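Local coordinates for RIM-binding protein, isoform F (PDB 6Q9M) that probably couples synaptic vesicle recruitment to release sites at the presynaptic active zone, at residues A[35-40]-A[83-88]; A[28-33]-A[40-45]; A[281-284]-A[289-292]. All blocks are in the same frame, centred on the assembly; numbering follows the deposited sequence.

Contact 1. Residues A[35-40]-A[83-88]; sequences GYNLID and NRQTSR
At one pole of the first fibronectin type III domain the BC loop meets the FG loop: N37, just before strand 39-46, faces N83 and Q85, and D40 at the start of that strand faces R84. The closest approach is between the ends of two amides, with N37 OD1 modelled 3.2 Å from Q85 OE1. As built, two acceptors face each other; with one of the amides turned over the pair could be a hydrogen bond, but the model does not settle which. The N37 and Q85 amide planes stand 83° apart, so the groups meet nearly square and do not stack. N83 comes in across N37 at about a right angle. Its CG sits between the backbone N and the carbonyl carbon (chi1 40°), which brings OD1 back to the chain: Q85 N donates to N83 OD1 at 3.3 Å, an Asx turn, although the exact place of that oxygen is in doubt. On the other flank D40 OD2 lies at the edge of the R84 guanidinium, near its plane, with NH1 4.5 Å away, too far for a salt bridge, though the charges are opposite. Further along, S87 OG bonds to S79 N of strand 73-81, and R88 pairs with D6. The two loops therefore meet through polar groups over a small area, and the attraction between D40 and R84 is probably weak and long-range.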
loop_
_atom_site.group_PDB
_atom_site.type_symbol
_atom_site.label_atom_id
_atom_site.label_comp_id
_atom_site.label_asym_id
_atom_site.label_seq_id
_atom_site.Cartn_x
_atom_site.Cartn_y
_atom_site.Cartn_z
ATOM N N GLY A 35 -1.358 2.150 -25.416
ATOM C CA GLY A 35 -0.305 2.282 -26.394
ATOM C C GLY A 35 0.892 1.391 -26.130
ATOM O O GLY A 35 1.548 0.954 -27.083
ATOM N N TYR A 36 1.195 1.119 -24.862
ATOM C CA TYR A 36 2.246 0.193 -24.470
ATOM C C TYR A 36 1.661 -0.884 -23.566
ATOM O O TYR A 36 0.515 -0.796 -23.114
ATOM C CB TYR A 36 3.412 0.916 -23.769
ATOM C CG TYR A 36 3.033 1.914 -22.685
ATOM C CD1 TYR A 36 3.058 3.283 -22.934
ATOM C CD2 TYR A 36 2.683 1.490 -21.406
ATOM C CE1 TYR A 36 2.725 4.199 -21.950
ATOM C CE2 TYR A 36 2.347 2.402 -20.412
ATOM C CZ TYR A 36 2.370 3.755 -20.694
ATOM O OH TYR A 36 2.039 4.666 -19.717
ATOM N N ASN A 37 2.464 -1.920 -23.319
ATOM C CA ASN A 37 2.090 -2.991 -22.399
ATOM C C ASN A 37 0.716 -3.563 -22.743
ATOM O O ASN A 37 -0.108 -3.814 -21.862
ATOM C CB ASN A 37 2.112 -2.496 -20.945
ATOM C CG ASN A 37 3.517 -2.401 -20.369
ATOM O OD1 ASN A 37 4.432 -3.097 -20.808
ATOM N ND2 ASN A 37 3.690 -1.536 -19.375
ATOM N N LEU A 38 0.451 -3.750 -24.037
ATOM C CA LEU A 38 -0.867 -4.222 -24.441
ATOM C C LEU A 38 -1.106 -5.645 -23.943
ATOM O O LEU A 38 -0.193 -6.472 -23.857
ATOM C CB LEU A 38 -1.053 -4.151 -25.956
ATOM C CG LEU A 38 -2.512 -4.144 -26.456
ATOM C CD1 LEU A 38 -3.480 -3.480 -25.478
ATOM C CD2 LEU A 38 -2.609 -3.473 -27.817
ATOM N N ILE A 39 -2.353 -5.922 -23.648
ATOM C CA ILE A 39 -2.723 -7.106 -22.897
ATOM C C ILE A 39 -2.684 -8.338 -23.790
ATOM O O ILE A 39 -3.150 -8.315 -24.936
ATOM C CB ILE A 39 -4.110 -6.889 -22.286
ATOM C CG1 ILE A 39 -4.660 -8.185 -21.758
ATOM C CG2 ILE A 39 -5.062 -6.311 -23.317
ATOM C CD1 ILE A 39 -5.863 -7.928 -21.040
ATOM N N ASP A 40 -2.168 -9.432 -23.233
ATOM C CA ASP A 40 -1.955 -10.713 -23.893
ATOM C C ASP A 40 -2.784 -11.843 -23.297
ATOM O O ASP A 40 -3.274 -12.699 -24.039
ATOM C CB ASP A 40 -0.459 -11.069 -23.825
ATOM C CG ASP A 40 -0.122 -12.350 -24.564
ATOM O OD1 ASP A 40 0.228 -12.264 -25.759
ATOM O OD2 ASP A 40 -0.187 -13.435 -23.944
ATOM N N ASN A 83 5.655 -9.626 -22.530
ATOM C CA ASN A 83 6.849 -9.729 -21.690
ATOM C C ASN A 83 6.557 -10.329 -20.316
ATOM O O ASN A 83 7.483 -10.450 -19.508
ATOM C CB ASN A 83 7.562 -8.375 -21.555
ATOM C CG ASN A 83 6.609 -7.205 -21.387
ATOM O OD1 ASN A 83 5.616 -7.299 -20.668
ATOM N ND2 ASN A 83 6.925 -6.088 -22.033
ATOM N N ARG A 84 5.302 -10.683 -20.041
ATOM C CA ARG A 84 4.795 -11.278 -18.794
ATOM C C ARG A 84 4.662 -10.244 -17.679
ATOM O O ARG A 84 4.525 -10.633 -16.507
ATOM C CB ARG A 84 5.629 -12.471 -18.306
ATOM C CG ARG A 84 5.946 -13.524 -19.384
ATOM C CD ARG A 84 4.696 -14.106 -20.036
ATOM N NE ARG A 84 3.985 -15.023 -19.148
ATOM C CZ ARG A 84 2.765 -15.503 -19.384
ATOM N NH1 ARG A 84 2.117 -15.171 -20.496
ATOM N NH2 ARG A 84 2.199 -16.328 -18.510
ATOM N N GLN A 85 4.712 -8.947 -17.993
ATOM C CA GLN A 85 4.382 -7.937 -16.998
ATOM C C GLN A 85 2.878 -7.935 -16.732
ATOM O O GLN A 85 2.068 -8.225 -17.616
ATOM C CB GLN A 85 4.804 -6.550 -17.492
ATOM C CG GLN A 85 6.220 -6.129 -17.140
ATOM C CD GLN A 85 6.492 -4.665 -17.489
ATOM O OE1 GLN A 85 6.492 -4.285 -18.663
ATOM N NE2 GLN A 85 6.729 -3.840 -16.468
ATOM N N THR A 86 2.500 -7.613 -15.496
ATOM C CA THR A 86 1.110 -7.721 -15.068
ATOM C C THR A 86 0.643 -6.428 -14.409
ATOM O O THR A 86 1.447 -5.584 -14.008
ATOM C CB THR A 86 0.879 -8.888 -14.089
ATOM O OG1 THR A 86 1.657 -8.685 -12.903
ATOM C CG2 THR A 86 1.258 -10.224 -14.720
ATOM N N SER A 87 -0.676 -6.286 -14.309
ATOM C CA SER A 87 -1.299 -5.260 -13.488
ATOM C C SER A 87 -1.448 -5.771 -12.052
ATOM O O SER A 87 -1.292 -6.963 -11.772
ATOM C CB SER A 87 -2.659 -4.860 -14.057
ATOM O OG SER A 87 -3.502 -5.996 -14.170
ATOM N N ARG A 88 -1.767 -4.854 -11.137
ATOM C CA ARG A 88 -1.875 -5.188 -9.721
ATOM C C ARG A 88 -3.285 -5.639 -9.372
ATOM O O ARG A 88 -4.262 -5.252 -10.017
ATOM C CB ARG A 88 -1.489 -4.000 -8.854
ATOM C CG ARG A 88 -0.138 -3.425 -9.211
ATOM C CD ARG A 88 0.396 -2.547 -8.107
ATOM N NE ARG A 88 1.662 -1.926 -8.482
ATOM C CZ ARG A 88 2.855 -2.377 -8.106
ATOM N NH1 ARG A 88 2.939 -3.456 -7.336
ATOM N NH2 ARG A 88 3.961 -1.742 -8.493
#

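Contact 2. Residues A[28-33]-A[40-45]; sequences WSPPEP and DSYHVY
The indole N-H of W28 points straight into the ring of Y42: NE1 sits over the ring's centre, 3.1 Å above its plane, and only 3.2 Å from Y42 CD2. This is an edge-to-face (T-shaped) aromatic pair, with the five-membered ring of W28 and the ring of Y42 inclined at 62° and their centroids 4.4 Å apart. The polar N-H is thus turned toward the pi cloud, an arrangement likely to be favourable where the tryptophan is buried. The two side chains run antiparallel to each other, so the benzo part of the indole backs along the tyrosine's own stem, and W28 CZ2 comes 3.9 Å from Y42 CB. Two residues on along the strand, V44 CG2 meets the far corner of the indole, 4.0 Å from W28 CH2. W28 reaches this place with CG tucked between its backbone N and carbonyl carbon (chi1 63°). At its other end Y42 runs into the two prolines that follow strand 23-29. Y42 OH lies 3.2 Å from P30 CA, and P31 CD is 3.5 Å from Y42 OH, both prolines meeting the ring near its plane. The pair is consistent with the B-strand tryptophan of the fibronectin type III core packing on a tyrosine of strand C, here joining the two sheets of the sandwich. Strand 23-29, between 12-20 and 61-65, supplies W28; strand 39-46, between 49-55 and 73-81, supplies Y42 and V44, and starts with a classic beta bulge where D40 and S41 face V80. P11, A62 of strand 61-65 and V54 of strand 49-55 also pack against the indole.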
loop_
_atom_site.group_PDB
_atom_site.type_symbol
_atom_site.label_atom_id
_atom_site.label_comp_id
_atom_site.label_asym_id
_atom_site.label_seq_id
_atom_site.Cartn_x
_atom_site.Cartn_y
_atom_site.Cartn_z
ATOM N N TRP A 28 -15.653 -10.064 -16.683
ATOM C CA TRP A 28 -14.935 -8.793 -16.639
ATOM C C TRP A 28 -14.883 -8.207 -18.047
ATOM O O TRP A 28 -15.375 -8.801 -19.017
ATOM C CB TRP A 28 -13.534 -8.948 -16.021
ATOM C CG TRP A 28 -12.574 -9.842 -16.777
ATOM C CD1 TRP A 28 -11.669 -9.456 -17.737
ATOM C CD2 TRP A 28 -12.412 -11.262 -16.623
ATOM N NE1 TRP A 28 -10.961 -10.547 -18.187
ATOM C CE2 TRP A 28 -11.402 -11.669 -17.531
ATOM C CE3 TRP A 28 -13.044 -12.232 -15.835
ATOM C CZ2 TRP A 28 -11.003 -13.014 -17.671
ATOM C CZ3 TRP A 28 -12.637 -13.575 -15.965
ATOM C CH2 TRP A 28 -11.629 -13.947 -16.883
ATOM N N SER A 29 -14.294 -7.016 -18.150
ATOM C CA SER A 29 -14.145 -6.295 -19.404
ATOM C C SER A 29 -12.669 -6.032 -19.672
ATOM O O SER A 29 -11.882 -5.879 -18.731
ATOM C CB SER A 29 -14.901 -4.963 -19.371
ATOM O OG SER A 29 -16.252 -5.161 -19.001
ATOM N N PRO A 30 -12.261 -5.974 -20.933
ATOM C CA PRO A 30 -10.845 -5.755 -21.236
ATOM C C PRO A 30 -10.402 -4.364 -20.821
ATOM O O PRO A 30 -11.207 -3.414 -20.818
ATOM C CB PRO A 30 -10.770 -5.917 -22.767
ATOM C CG PRO A 30 -12.131 -6.362 -23.220
ATOM C CD PRO A 30 -13.098 -6.019 -22.147
ATOM N N PRO A 31 -9.101 -4.185 -20.583
ATOM C CA PRO A 31 -8.573 -2.863 -20.243
ATOM C C PRO A 31 -8.620 -1.923 -21.430
ATOM O O PRO A 31 -8.617 -2.338 -22.595
ATOM C CB PRO A 31 -7.119 -3.154 -19.860
ATOM C CG PRO A 31 -6.793 -4.400 -20.620
ATOM C CD PRO A 31 -8.051 -5.213 -20.547
ATOM N N GLU A 32 -8.701 -0.638 -21.116
ATOM C CA GLU A 32 -8.491 0.388 -22.129
ATOM C C GLU A 32 -7.062 0.309 -22.660
ATOM O O GLU A 32 -6.121 0.175 -21.871
ATOM C CB GLU A 32 -8.767 1.771 -21.547
ATOM C CG GLU A 32 -9.972 1.792 -20.626
ATOM C CD GLU A 32 -10.342 3.186 -20.174
ATOM O OE1 GLU A 32 -10.836 3.321 -19.033
ATOM O OE2 GLU A 32 -10.143 4.144 -20.960
ATOM N N PRO A 33 -6.854 0.397 -23.967
ATOM C CA PRO A 33 -5.484 0.406 -24.482
ATOM C C PRO A 33 -4.791 1.715 -24.141
ATOM O O PRO A 33 -5.401 2.788 -24.159
ATOM C CB PRO A 33 -5.680 0.267 -25.990
ATOM C CG PRO A 33 -6.992 0.938 -26.224
ATOM C CD PRO A 33 -7.847 0.613 -25.033
ATOM N N ASP A 40 -2.168 -9.432 -23.233
ATOM C CA ASP A 40 -1.955 -10.713 -23.893
ATOM C C ASP A 40 -2.784 -11.843 -23.297
ATOM O O ASP A 40 -3.274 -12.699 -24.039
ATOM C CB ASP A 40 -0.459 -11.069 -23.825
ATOM C CG ASP A 40 -0.122 -12.350 -24.564
ATOM O OD1 ASP A 40 0.228 -12.264 -25.759
ATOM O OD2 ASP A 40 -0.187 -13.435 -23.944
ATOM N N SER A 41 -2.952 -11.880 -21.979
ATOM C CA SER A 41 -3.809 -12.876 -21.348
ATOM C C SER A 41 -4.213 -12.348 -19.978
ATOM O O SER A 41 -3.705 -11.329 -19.506
ATOM C CB SER A 41 -3.121 -14.251 -21.249
ATOM O OG SER A 41 -2.031 -14.251 -20.341
ATOM N N TYR A 42 -5.123 -13.070 -19.338
ATOM C CA TYR A 42 -5.612 -12.721 -18.019
ATOM C C TYR A 42 -5.261 -13.816 -17.017
ATOM O O TYR A 42 -5.232 -15.005 -17.350
ATOM C CB TYR A 42 -7.131 -12.515 -18.019
ATOM C CG TYR A 42 -7.640 -11.450 -18.941
ATOM C CD1 TYR A 42 -7.991 -11.740 -20.259
ATOM C CD2 TYR A 42 -7.789 -10.152 -18.497
ATOM C CE1 TYR A 42 -8.467 -10.747 -21.108
ATOM C CE2 TYR A 42 -8.273 -9.162 -19.328
ATOM C CZ TYR A 42 -8.607 -9.459 -20.632
ATOM O OH TYR A 42 -9.066 -8.445 -21.443
ATOM N N HIS A 43 -5.004 -13.392 -15.783
ATOM C CA HIS A 43 -4.707 -14.271 -14.661
ATOM C C HIS A 43 -5.779 -14.048 -13.604
ATOM O O HIS A 43 -5.953 -12.921 -13.123
ATOM C CB HIS A 43 -3.331 -13.977 -14.070
ATOM C CG HIS A 43 -2.195 -14.585 -14.821
ATOM N ND1 HIS A 43 -2.373 -15.377 -15.933
ATOM C CD2 HIS A 43 -0.858 -14.521 -14.616
ATOM C CE1 HIS A 43 -1.195 -15.782 -16.379
ATOM N NE2 HIS A 43 -0.258 -15.273 -15.599
ATOM N N VAL A 44 -6.500 -15.108 -13.247
ATOM C CA VAL A 44 -7.548 -15.029 -12.236
ATOM C C VAL A 44 -7.002 -15.589 -10.936
ATOM O O VAL A 44 -6.497 -16.718 -10.901
ATOM C CB VAL A 44 -8.807 -15.782 -12.677
ATOM C CG1 VAL A 44 -9.922 -15.533 -11.683
ATOM C CG2 VAL A 44 -9.210 -15.318 -14.066
ATOM N N TYR A 45 -7.085 -14.795 -9.873
ATOM C CA TYR A 45 -6.604 -15.176 -8.552
ATOM C C TYR A 45 -7.756 -15.271 -7.566
ATOM O O TYR A 45 -8.737 -14.525 -7.657
ATOM C CB TYR A 45 -5.591 -14.179 -8.016
ATOM C CG TYR A 45 -4.311 -14.127 -8.811
ATOM C CD1 TYR A 45 -4.252 -13.431 -10.011
ATOM C CD2 TYR A 45 -3.169 -14.774 -8.366
ATOM C CE1 TYR A 45 -3.097 -13.381 -10.742
ATOM C CE2 TYR A 45 -2.005 -14.724 -9.101
ATOM C CZ TYR A 45 -1.977 -14.021 -10.287
ATOM O OH TYR A 45 -0.825 -13.955 -11.036
#

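Contact 3. Residues A[281-284]-A[289-292]; sequences TIRT and SQSA
Two hydrogen bonds tie T284 to S291, and between them they use both backbone polar atoms of T284. S291 N donates to T284 O over a short 2.6 Å, arriving almost head-on to the carbonyl (C=O...N angle 166°). The return bond comes from T284 N to a side chain, S291 OG at 2.9 Å, and is more bent, with 142° at the hydrogen. S291 OG in turn donates a hydrogen bond to A292 O, 2.8 Å away. With OG lodged between the backbone N and the carbonyl carbon (chi1 80°), the hydroxyl is in place both to accept from T284 and to donate to A292. A weaker CA-H...O contact adds Q290 CA to T284 O at 3.2 Å, giving that carbonyl a second neighbour. This lies in the third, immunoglobulin-like module, where strand 283-286 borders a three-stranded sheet beside 242-246, and the following chain folds back so that S291 meets T284. The remaining contacts are van der Waals ones, carbon against oxygen. R283 and Q290 extend alongside each other, guanidinium and amide planes nearly perpendicular and therefore not stacked. Q290 OE1 is modelled 3.0 Å from R283 CG, so tight that the exact place of the amide is doubtful. Beyond it, R283 NE forms a salt bridge with D293. T284 rests its CB against S291 OG at 3.5 Å, while its hydroxyl bonds to D210 O.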
loop_
_atom_site.group_PDB
_atom_site.type_symbol
_atom_site.label_atom_id
_atom_site.label_comp_id
_atom_site.label_asym_id
_atom_site.label_seq_id
_atom_site.Cartn_x
_atom_site.Cartn_y
_atom_site.Cartn_z
ATOM N N THR A 281 15.927 8.791 22.831
ATOM C CA THR A 281 15.701 9.160 21.437
ATOM C C THR A 281 17.009 9.186 20.636
ATOM O O THR A 281 18.111 9.176 21.197
ATOM C CB THR A 281 15.013 10.536 21.367
ATOM O OG1 THR A 281 14.104 10.683 22.462
ATOM C CG2 THR A 281 14.221 10.654 20.109
ATOM N N ILE A 282 16.863 9.183 19.298
ATOM C CA ILE A 282 17.964 9.300 18.343
ATOM C C ILE A 282 17.779 10.543 17.484
ATOM O O ILE A 282 16.657 10.940 17.150
ATOM C CB ILE A 282 18.086 8.064 17.427
ATOM C CG1 ILE A 282 18.103 6.789 18.257
ATOM C CG2 ILE A 282 19.328 8.152 16.541
ATOM C CD1 ILE A 282 16.903 5.978 18.030
ATOM N N ARG A 283 18.898 11.153 17.117
ATOM C CA ARG A 283 18.916 12.328 16.266
ATOM C C ARG A 283 19.706 12.047 14.997
ATOM O O ARG A 283 20.778 11.433 15.057
ATOM C CB ARG A 283 19.546 13.498 17.003
ATOM C CG ARG A 283 18.613 14.180 17.944
ATOM C CD ARG A 283 19.316 14.362 19.292
ATOM N NE ARG A 283 18.351 14.820 20.275
ATOM C CZ ARG A 283 18.642 15.131 21.522
ATOM N NH1 ARG A 283 19.883 15.008 21.955
ATOM N NH2 ARG A 283 17.677 15.520 22.330
ATOM N N THR A 284 19.169 12.463 13.851
ATOM C CA THR A 284 19.953 12.445 12.624
ATOM C C THR A 284 20.852 13.670 12.564
ATOM O O THR A 284 20.389 14.812 12.688
ATOM C CB THR A 284 19.067 12.411 11.382
ATOM O OG1 THR A 284 18.120 11.342 11.497
ATOM C CG2 THR A 284 19.928 12.185 10.149
ATOM N N SER A 289 24.099 20.444 10.963
ATOM C CA SER A 289 23.071 20.488 12.002
ATOM C C SER A 289 22.575 19.073 12.312
ATOM O O SER A 289 22.868 18.126 11.588
ATOM C CB SER A 289 21.911 21.391 11.590
ATOM O OG SER A 289 20.913 21.422 12.591
ATOM N N GLN A 290 21.741 18.965 13.346
ATOM C CA GLN A 290 21.136 17.743 13.817
ATOM C C GLN A 290 19.611 17.940 13.784
ATOM O O GLN A 290 19.078 19.002 14.135
ATOM C CB GLN A 290 21.696 17.358 15.209
ATOM C CG GLN A 290 21.343 18.232 16.403
ATOM C CD GLN A 290 19.996 17.941 17.083
ATOM O OE1 GLN A 290 19.797 16.896 17.622
ATOM N NE2 GLN A 290 19.184 18.935 17.236
ATOM N N SER A 291 18.916 16.928 13.264
ATOM C CA SER A 291 17.463 16.828 13.218
ATOM C C SER A 291 16.797 16.943 14.583
ATOM O O SER A 291 17.456 16.854 15.623
ATOM C CB SER A 291 17.043 15.488 12.592
ATOM O OG SER A 291 17.124 14.453 13.519
ATOM N N ALA A 292 15.482 17.173 14.593
ATOM C CA ALA A 292 14.714 17.004 15.813
ATOM C C ALA A 292 14.727 15.534 16.251
ATOM O O ALA A 292 15.127 14.623 15.509
ATOM C CB ALA A 292 13.275 17.467 15.595
#

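Contacts 1 and 2 belong to the same fibronectin type III domain, their centres 9 Å apart, and share D40 on strand 39-46. Contact 1 is a surface contact and contact 2 a buried one, and they touch: I39 CD1 packs 3.5 Å from P31 CD, and R84 NH2 comes 4.0 Å from H43 NE2. Their segments alternate along the chain, with strand 39-46 serving both. Contact 3 stands apart in the immunoglobulin-like module across the chain's centre, its own centre 44 Å from that of contact 1 and 49 Å from that of contact 2, with nearest atoms about 28 and 39 Å away.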